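Local coordinates for protein lytic polysaccharide monooxygenase (Neurospora crassa, PDB 4QI8) that probably cleaves cellulose oxidatively as a copper-dependent monooxygenase of the AA9 family, attacking the glucan chain with a reductant and an oxygen cosubstrate, at residues A[34-42]-A[181-192]. Sequence-based numbering, arbitrary orientation.
Sequences NVNSQQIRC and FPGAYKASDPGI
Phe181 meets Arg41 through its carbonyl: Arg41 NH1 donates to Phe181 O at 2.9 Å, lying in the carbonyl plane on a lone pair, with an N-H...O angle of 150°. The Arg41 chain runs extended past the CB of Phe181, CG anti to the backbone N (chi1 -179°), then bends at chi3, which brings the NH1 edge of the guanidinium to this oxygen. NH1 and NH2 also converge on Gln38 OE1, nearly in the guanidinium plane and from the same face of the amide, so NH1 is shared between two acceptors and the paired bonds to OE1 help fix the guanidinium's rotation. With Arg41 cut back to an alanine, the Phe181 carbonyl and Gln38 OE1 would probably lose these donors, and the Gln38 amide could turn more freely. The buried Phe181 ring makes a cation-pi contact with Arg139. Pro182, after a cis peptide bond, packs into the bend of segment 34-42: its CB is 3.4 Å from Val35 O, while Ile40 CG2 and Gln38 NE2 press on its CA and CD. At Gly183 and Tyr185 the backbone nitrogens donate to one water, which in turn donates to Val35 O at 2.8 Å. Val35 CG1 packs against Tyr185 CB (3.9 Å), the two side chains crossing at about a right angle. A second water links Asn36 ND2 to Tyr185 O. Val35 CG2 lies 3.7 Å from Ala187 N. The chemistry implies that the loop carrying short helix 39-42 and the loop after strand 178-179 of the AA9 beta-sandwich are joined by an apolar seam around Val35, Ile40 and Pro182, with one direct hydrogen bond at one end and bridging waters toward the other.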
loop_
_atom_site.group_PDB
_atom_site.type_symbol
_atom_site.label_atom_id
_atom_site.label_comp_id
_atom_site.label_asym_id
_atom_site.label_seq_id
_atom_site.Cartn_x
_atom_site.Cartn_y
_atom_site.Cartn_z
ATOM N N ASN A 34 10.788 9.420 4.272
ATOM C CA ASN A 34 10.264 10.767 4.388
ATOM C C ASN A 34 8.744 10.738 4.191
ATOM O O ASN A 34 8.265 10.690 3.053
ATOM C CB ASN A 34 10.902 11.628 3.303
ATOM C CG ASN A 34 10.556 13.087 3.444
ATOM O OD1 ASN A 34 9.728 13.466 4.284
ATOM N ND2 ASN A 34 11.194 13.921 2.636
ATOM N N VAL A 35 7.976 10.792 5.275
ATOM C CA VAL A 35 6.525 10.755 5.139
ATOM C C VAL A 35 5.969 12.023 4.469
ATOM O O VAL A 35 4.804 12.056 4.075
ATOM C CB VAL A 35 5.821 10.539 6.488
ATOM C CG1 VAL A 35 6.172 9.168 7.052
ATOM C CG2 VAL A 35 6.149 11.663 7.469
ATOM N N ASN A 36 6.801 13.054 4.310
ATOM C CA ASN A 36 6.398 14.303 3.657
ATOM C C ASN A 36 6.757 14.386 2.179
ATOM O O ASN A 36 6.451 15.374 1.526
ATOM C CB ASN A 36 7.021 15.480 4.402
ATOM C CG ASN A 36 6.661 15.473 5.868
ATOM O OD1 ASN A 36 7.528 15.418 6.741
ATOM N ND2 ASN A 36 5.384 15.494 6.149
ATOM N N SER A 37 7.411 13.358 1.661
ATOM C CA SER A 37 7.789 13.317 0.259
ATOM C C SER A 37 6.635 12.878 -0.631
ATOM O O SER A 37 5.804 12.060 -0.233
ATOM C CB SER A 37 8.927 12.307 0.093
ATOM O OG SER A 37 9.250 12.107 -1.266
ATOM N N GLN A 38 6.613 13.376 -1.863
ATOM C CA GLN A 38 5.701 12.829 -2.860
ATOM C C GLN A 38 5.904 11.323 -3.033
ATOM O O GLN A 38 4.981 10.609 -3.420
ATOM C CB GLN A 38 5.868 13.534 -4.211
ATOM C CG GLN A 38 5.502 15.004 -4.166
ATOM C CD GLN A 38 4.039 15.197 -3.863
ATOM O OE1 GLN A 38 3.178 14.730 -4.610
ATOM N NE2 GLN A 38 3.741 15.866 -2.754
ATOM N N GLN A 39 7.119 10.841 -2.788
ATOM C CA GLN A 39 7.385 9.412 -2.898
ATOM C C GLN A 39 6.590 8.547 -1.918
ATOM O O GLN A 39 6.445 7.356 -2.155
ATOM C CB GLN A 39 8.884 9.124 -2.760
ATOM C CG GLN A 39 9.707 9.609 -3.936
ATOM C CD GLN A 39 11.183 9.316 -3.757
ATOM O OE1 GLN A 39 11.721 9.436 -2.655
ATOM N NE2 GLN A 39 11.833 8.897 -4.823
ATOM N N ILE A 40 6.043 9.129 -0.852
ATOM C CA ILE A 40 5.258 8.332 0.104
ATOM C C ILE A 40 3.981 7.818 -0.552
ATOM O O ILE A 40 3.345 6.882 -0.067
ATOM C CB ILE A 40 4.984 9.105 1.420
ATOM C CG1 ILE A 40 4.695 8.164 2.604
ATOM C CG2 ILE A 40 3.845 10.089 1.226
ATOM C CD1 ILE A 40 5.907 7.350 3.051
ATOM N N ARG A 41 3.568 8.463 -1.651
ATOM C CA ARG A 41 2.306 8.071 -2.262
ATOM C C ARG A 41 2.471 6.813 -3.128
ATOM O O ARG A 41 2.001 5.751 -2.767
ATOM C CB ARG A 41 1.718 9.263 -3.064
ATOM C CG ARG A 41 0.391 8.950 -3.719
ATOM C CD ARG A 41 -0.225 10.142 -4.465
ATOM N NE ARG A 41 0.737 10.790 -5.354
ATOM C CZ ARG A 41 1.369 11.955 -5.167
ATOM N NH1 ARG A 41 1.186 12.742 -4.095
ATOM N NH2 ARG A 41 2.214 12.376 -6.113
ATOM N N CYS A 42 3.192 6.945 -4.236
ATOM C CA CYS A 42 3.422 5.846 -5.182
ATOM C C CYS A 42 4.909 5.671 -5.525
ATOM O O CYS A 42 5.234 5.051 -6.535
ATOM C CB CYS A 42 2.587 6.007 -6.473
ATOM S SG CYS A 42 0.819 5.909 -6.156
ATOM N N PHE A 181 -1.767 11.315 0.515
ATOM C CA PHE A 181 -0.346 10.982 0.593
ATOM C C PHE A 181 0.424 11.949 -0.290
ATOM O O PHE A 181 0.158 12.010 -1.479
ATOM C CB PHE A 181 -0.074 9.557 0.118
ATOM C CG PHE A 181 -0.521 8.512 1.096
ATOM C CD1 PHE A 181 0.177 8.309 2.270
ATOM C CD2 PHE A 181 -1.655 7.767 0.870
ATOM C CE1 PHE A 181 -0.245 7.370 3.201
ATOM C CE2 PHE A 181 -2.070 6.815 1.798
ATOM C CZ PHE A 181 -1.367 6.625 2.960
ATOM N N PRO A 182 1.358 12.724 0.271
ATOM C CA PRO A 182 1.645 12.861 1.702
ATOM C C PRO A 182 0.482 13.529 2.446
ATOM O O PRO A 182 -0.368 14.175 1.829
ATOM C CB PRO A 182 2.908 13.722 1.724
ATOM C CG PRO A 182 2.827 14.529 0.473
ATOM C CD PRO A 182 2.170 13.653 -0.543
ATOM N N GLY A 183 0.450 13.348 3.759
ATOM C CA GLY A 183 -0.537 13.963 4.629
ATOM C C GLY A 183 -1.026 13.025 5.717
ATOM O O GLY A 183 -1.214 13.431 6.859
ATOM N N ALA A 184 -1.231 11.766 5.361
ATOM C CA ALA A 184 -1.830 10.807 6.283
ATOM C C ALA A 184 -0.918 10.489 7.452
ATOM O O ALA A 184 -1.396 10.199 8.551
ATOM C CB ALA A 184 -2.176 9.517 5.552
ATOM N N TYR A 185 0.387 10.491 7.196
ATOM C CA TYR A 185 1.365 10.049 8.172
ATOM C C TYR A 185 2.220 11.205 8.672
ATOM O O TYR A 185 2.542 12.139 7.921
ATOM C CB TYR A 185 2.295 8.994 7.571
ATOM C CG TYR A 185 1.647 7.720 7.078
ATOM C CD1 TYR A 185 0.358 7.365 7.436
ATOM C CD2 TYR A 185 2.351 6.852 6.255
ATOM C CE1 TYR A 185 -0.211 6.201 6.986
ATOM C CE2 TYR A 185 1.774 5.672 5.795
ATOM C CZ TYR A 185 0.489 5.350 6.175
ATOM O OH TYR A 185 -0.125 4.201 5.737
ATOM N N LYS A 186 2.599 11.094 9.939
ATOM C CA LYS A 186 3.571 11.978 10.562
ATOM C C LYS A 186 4.688 11.124 11.137
ATOM O O LYS A 186 4.463 9.987 11.551
ATOM C CB LYS A 186 2.929 12.826 11.661
ATOM C CG LYS A 186 1.926 13.852 11.117
ATOM C CD LYS A 186 1.397 14.788 12.181
ATOM C CE LYS A 186 0.325 14.137 13.026
ATOM N NZ LYS A 186 -0.929 13.920 12.248
ATOM N N ALA A 187 5.888 11.674 11.182
ATOM C CA ALA A 187 7.053 10.946 11.669
ATOM C C ALA A 187 6.915 10.538 13.134
ATOM O O ALA A 187 7.595 9.627 13.581
ATOM C CB ALA A 187 8.303 11.780 11.461
ATOM N N SER A 188 6.039 11.212 13.876
ATOM C CA SER A 188 5.810 10.923 15.287
ATOM C C SER A 188 4.679 9.928 15.531
ATOM O O SER A 188 4.378 9.609 16.676
ATOM C CB SER A 188 5.479 12.219 16.024
ATOM O OG SER A 188 4.359 12.830 15.411
ATOM N N ASP A 189 4.015 9.463 14.482
ATOM C CA ASP A 189 2.892 8.559 14.691
ATOM C C ASP A 189 3.368 7.309 15.441
ATOM O O ASP A 189 4.466 6.817 15.212
ATOM C CB ASP A 189 2.254 8.123 13.371
ATOM C CG ASP A 189 1.462 9.228 12.680
ATOM O OD1 ASP A 189 1.113 10.240 13.324
ATOM O OD2 ASP A 189 1.180 9.065 11.474
ATOM N N PRO A 190 2.540 6.784 16.349
ATOM C CA PRO A 190 3.001 5.725 17.256
ATOM C C PRO A 190 3.266 4.376 16.603
ATOM O O PRO A 190 3.879 3.523 17.241
ATOM C CB PRO A 190 1.864 5.623 18.287
ATOM C CG PRO A 190 0.688 6.171 17.602
ATOM C CD PRO A 190 1.212 7.283 16.743
ATOM N N GLY A 191 2.816 4.175 15.369
ATOM C CA GLY A 191 3.156 2.984 14.613
ATOM C C GLY A 191 4.291 3.190 13.618
ATOM O O GLY A 191 4.620 2.274 12.864
ATOM N N ILE A 192 4.878 4.389 13.627
ATOM C CA ILE A 192 5.999 4.761 12.757
ATOM C C ILE A 192 7.254 5.033 13.602
ATOM O O ILE A 192 8.337 4.529 13.285
ATOM C CB ILE A 192 5.618 5.969 11.870
ATOM C CG1 ILE A 192 4.523 5.553 10.892
ATOM C CG2 ILE A 192 6.831 6.502 11.119
ATOM C CD1 ILE A 192 3.948 6.679 10.059
HETATM O O HOH W 1 2.309 11.782 5.203
HETATM O O HOH W 2 3.718 14.749 8.219
#